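Long-range contact in M157 (PDB 2NYK), which serves as a mouse cytomegalovirus ligand for Ly49 natural killer cell receptors and has an MHC class I-like fold: residues Phe21-Glu26 with Arg37-Asp42. The protein carries 1 engineered substitution. Numbering follows the deposited sequence.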
ATOM      1  N   PHE A  21      -6.107   9.297  -8.279  1.00 23.60           N
ATOM      2  CA  PHE A  21      -5.524   8.263  -7.414  1.00 23.43           C
ATOM      3  C   PHE A  21      -5.797   8.563  -5.949  1.00 23.30           C
ATOM      4  O   PHE A  21      -6.262   9.637  -5.618  1.00 22.68           O
ATOM      5  CB  PHE A  21      -4.022   8.079  -7.678  1.00 23.55           C
ATOM      6  CG  PHE A  21      -3.134   9.216  -7.171  1.00 25.01           C
ATOM      7  CD1 PHE A  21      -2.508   9.128  -5.933  1.00 24.55           C
ATOM      8  CD2 PHE A  21      -2.875  10.334  -7.974  1.00 26.25           C
ATOM      9  CE1 PHE A  21      -1.687  10.163  -5.467  1.00 25.93           C
ATOM     10  CE2 PHE A  21      -2.033  11.358  -7.557  1.00 26.91           C
ATOM     11  CZ  PHE A  21      -1.424  11.287  -6.286  1.00 26.64           C
ATOM     12  N   THR A  22      -5.527   7.593  -5.090  1.00 22.45           N
ATOM     13  CA  THR A  22      -5.757   7.736  -3.658  1.00 21.86           C
ATOM     14  C   THR A  22      -4.425   7.576  -2.934  1.00 22.33           C
ATOM     15  O   THR A  22      -3.485   6.938  -3.445  1.00 20.71           O
ATOM     16  CB  THR A  22      -6.780   6.677  -3.113  1.00 22.30           C
ATOM     17  OG1 THR A  22      -6.155   5.386  -3.053  1.00 23.09           O
ATOM     18  CG2 THR A  22      -8.021   6.585  -4.018  1.00 21.43           C
ATOM     19  N   MET A  23      -4.340   8.203  -1.764  1.00 21.70           N
ATOM     20  CA  MET A  23      -3.207   8.087  -0.882  1.00 22.54           C
ATOM     21  C   MET A  23      -3.756   7.854   0.514  1.00 22.75           C
ATOM     22  O   MET A  23      -4.774   8.471   0.913  1.00 21.47           O
ATOM     23  CB  MET A  23      -2.339   9.345  -0.932  1.00 23.94           C
ATOM     24  CG  MET A  23      -1.002   9.219  -0.184  1.00 28.39           C
ATOM     25  SD  MET A  23       0.261  10.468  -0.700  1.00 36.05           S
ATOM     26  CE  MET A  23      -0.247  10.781  -2.381  1.00 29.11           C
ATOM     27  N   GLU A  24      -3.113   6.939   1.243  1.00 20.47           N
ATOM     28  CA  GLU A  24      -3.566   6.585   2.582  1.00 20.52           C
ATOM     29  C   GLU A  24      -2.431   6.880   3.513  1.00 21.37           C
ATOM     30  O   GLU A  24      -1.332   6.337   3.352  1.00 21.32           O
ATOM     31  CB  GLU A  24      -3.965   5.110   2.640  1.00 20.50           C
ATOM     32  CG  GLU A  24      -5.130   4.684   1.653  1.00 19.93           C
ATOM     33  CD  GLU A  24      -4.715   4.572   0.178  1.00 23.73           C
ATOM     34  OE1 GLU A  24      -3.623   4.060  -0.132  1.00 25.37           O
ATOM     35  OE2 GLU A  24      -5.488   5.008  -0.696  1.00 25.39           O
ATOM     36  N   PHE A  25      -2.682   7.756   4.475  1.00 21.92           N
ATOM     37  CA  PHE A  25      -1.691   8.140   5.469  1.00 22.04           C
ATOM     38  C   PHE A  25      -2.108   7.490   6.762  1.00 23.32           C
ATOM     39  O   PHE A  25      -3.269   7.646   7.189  1.00 24.10           O
ATOM     40  CB  PHE A  25      -1.702   9.664   5.668  1.00 22.98           C
ATOM     41  CG  PHE A  25      -1.462  10.453   4.427  1.00 23.15           C
ATOM     42  CD1 PHE A  25      -0.162  10.781   4.037  1.00 24.30           C
ATOM     43  CD2 PHE A  25      -2.542  10.890   3.647  1.00 23.86           C
ATOM     44  CE1 PHE A  25       0.067  11.524   2.888  1.00 24.32           C
ATOM     45  CE2 PHE A  25      -2.342  11.624   2.511  1.00 23.50           C
ATOM     46  CZ  PHE A  25      -1.033  11.973   2.129  1.00 26.07           C
ATOM     47  N   GLU A  26      -1.204   6.745   7.398  1.00 22.20           N
ATOM     48  CA  GLU A  26      -1.580   6.066   8.622  1.00 23.19           C
ATOM     49  C   GLU A  26      -0.524   6.232   9.712  1.00 22.83           C
ATOM     50  O   GLU A  26       0.673   6.139   9.445  1.00 22.01           O
ATOM     51  CB  GLU A  26      -1.819   4.581   8.335  1.00 23.55           C
ATOM     52  CG  GLU A  26      -2.170   3.750   9.567  1.00 29.13           C
ATOM     53  CD  GLU A  26      -2.720   2.383   9.178  1.00 33.00           C
ATOM     54  OE1 GLU A  26      -2.797   1.499  10.042  1.00 39.27           O
ATOM     55  OE2 GLU A  26      -3.074   2.187   8.009  1.00 38.57           O
ATOM     56  N   ARG A  37       4.570   5.165  11.090  1.00 28.19           N
ATOM     57  CA  ARG A  37       3.943   6.064  10.118  1.00 27.10           C
ATOM     58  C   ARG A  37       4.135   5.449   8.748  1.00 26.09           C
ATOM     59  O   ARG A  37       5.237   4.993   8.423  1.00 25.02           O
ATOM     60  CB  ARG A  37       4.628   7.440  10.137  1.00 26.59           C
ATOM     61  CG  ARG A  37       4.365   8.261  11.384  1.00 27.37           C
ATOM     62  CD  ARG A  37       5.450   9.311  11.538  1.00 29.79           C
ATOM     63  NE  ARG A  37       6.693   8.743  12.055  1.00 30.71           N
ATOM     64  CZ  ARG A  37       7.890   9.326  11.989  1.00 32.85           C
ATOM     65  NH1 ARG A  37       8.051  10.509  11.385  1.00 32.54           N
ATOM     66  NH2 ARG A  37       8.933   8.717  12.531  1.00 31.28           N
ATOM     67  N   THR A  38       3.088   5.462   7.931  1.00 25.00           N
ATOM     68  CA  THR A  38       3.161   4.861   6.601  1.00 24.97           C
ATOM     69  C   THR A  38       2.381   5.642   5.555  1.00 24.00           C
ATOM     70  O   THR A  38       1.439   6.379   5.868  1.00 22.57           O
ATOM     71  CB  THR A  38       2.632   3.396   6.558  1.00 25.55           C
ATOM     72  OG1 THR A  38       1.229   3.387   6.829  1.00 25.90           O
ATOM     73  CG2 THR A  38       3.345   2.508   7.553  1.00 26.03           C
ATOM     74  N   ILE A  39       2.793   5.477   4.308  1.00 23.06           N
ATOM     75  CA  ILE A  39       2.076   6.062   3.188  1.00 23.20           C
ATOM     76  C   ILE A  39       1.874   4.932   2.202  1.00 22.75           C
ATOM     77  O   ILE A  39       2.824   4.204   1.898  1.00 21.07           O
ATOM     78  CB  ILE A  39       2.864   7.192   2.502  1.00 23.25           C
ATOM     79  CG1 ILE A  39       3.135   8.360   3.458  1.00 23.04           C
ATOM     80  CG2 ILE A  39       2.083   7.719   1.248  1.00 23.87           C
ATOM     81  CD1 ILE A  39       4.060   9.357   2.845  1.00 19.32           C
ATOM     82  N   SER A  40       0.645   4.815   1.690  1.00 21.48           N
ATOM     83  CA  SER A  40       0.303   3.850   0.663  1.00 22.42           C
ATOM     84  C   SER A  40      -0.398   4.659  -0.419  1.00 23.26           C
ATOM     85  O   SER A  40      -0.842   5.792  -0.160  1.00 20.80           O
ATOM     86  CB  SER A  40      -0.677   2.809   1.224  1.00 22.64           C
ATOM     87  OG  SER A  40      -0.212   2.357   2.506  1.00 30.46           O
ATOM     88  N   VAL A  41      -0.529   4.084  -1.611  1.00 22.02           N
ATOM     89  CA  VAL A  41      -1.232   4.764  -2.671  1.00 23.10           C
ATOM     90  C   VAL A  41      -2.160   3.757  -3.290  1.00 22.92           C
ATOM     91  O   VAL A  41      -1.856   2.564  -3.300  1.00 23.19           O
ATOM     92  CB  VAL A  41      -0.304   5.336  -3.765  1.00 23.10           C
ATOM     93  CG1 VAL A  41       0.677   6.368  -3.176  1.00 22.51           C
ATOM     94  CG2 VAL A  41       0.451   4.204  -4.464  1.00 22.51           C
ATOM     95  N   ASP A  42      -3.275   4.260  -3.798  1.00 22.62           N
ATOM     96  CA  ASP A  42      -4.287   3.452  -4.478  1.00 24.41           C
ATOM     97  C   ASP A  42      -4.755   2.253  -3.680  1.00 24.38           C
ATOM     98  O   ASP A  42      -4.988   1.174  -4.231  1.00 25.28           O
ATOM     99  CB  ASP A  42      -3.813   3.062  -5.883  1.00 25.21           C
ATOM    100  CG  ASP A  42      -4.002   4.189  -6.858  1.00 25.53           C
ATOM    101  OD1 ASP A  42      -4.771   5.105  -6.504  1.00 26.24           O
ATOM    102  OD2 ASP A  42      -3.416   4.177  -7.959  1.00 27.94           O
TER
HETATM  103  O   HOH W   1      -0.458   3.837   4.875  1.00 23.48           O
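M23 and I39 meet on the face of this antiparallel strand pair that also carries F25 and V41. M23 CG, set opposite its backbone N (chi1 -171°), reaches diagonally to I39 CG2 at 3.7 Å, whereas F25 lies alongside I39, F25 CD1 approaching I39 CG1 at 4.1 Å. Helices 71-90 and 157-173 pack over this apolar face.

The other face is polar. A water on it donates to E24 O, which already accepts from S40 N, and hydrogen-bonds to T38 OG1 (2.6 Å) and S40 OG (2.8 Å). E24 bends at chi2 (75°), laying its carboxylate over the S40 backbone and beside T22. E24 OE1 approaches S40 O to 3.3 Å without bonding and takes a weak hydrogen bond from N43 N; the bond from T22 OG1 to E24 OE2 is doubtfully short. E26 extends instead to a salt bridge with R100.

Paired backbone bonds link E24 with S40 and E26 with T38. Just past the end of strand 35-41, D42 grips T22 twice: D42 N donates to T22 O (2.7 Å), and D42 OD1 accepts from T22 N (3.0 Å). This is a beta hairpin in the floor of an MHC class I-like platform, its apolar side beneath the two helical flanks.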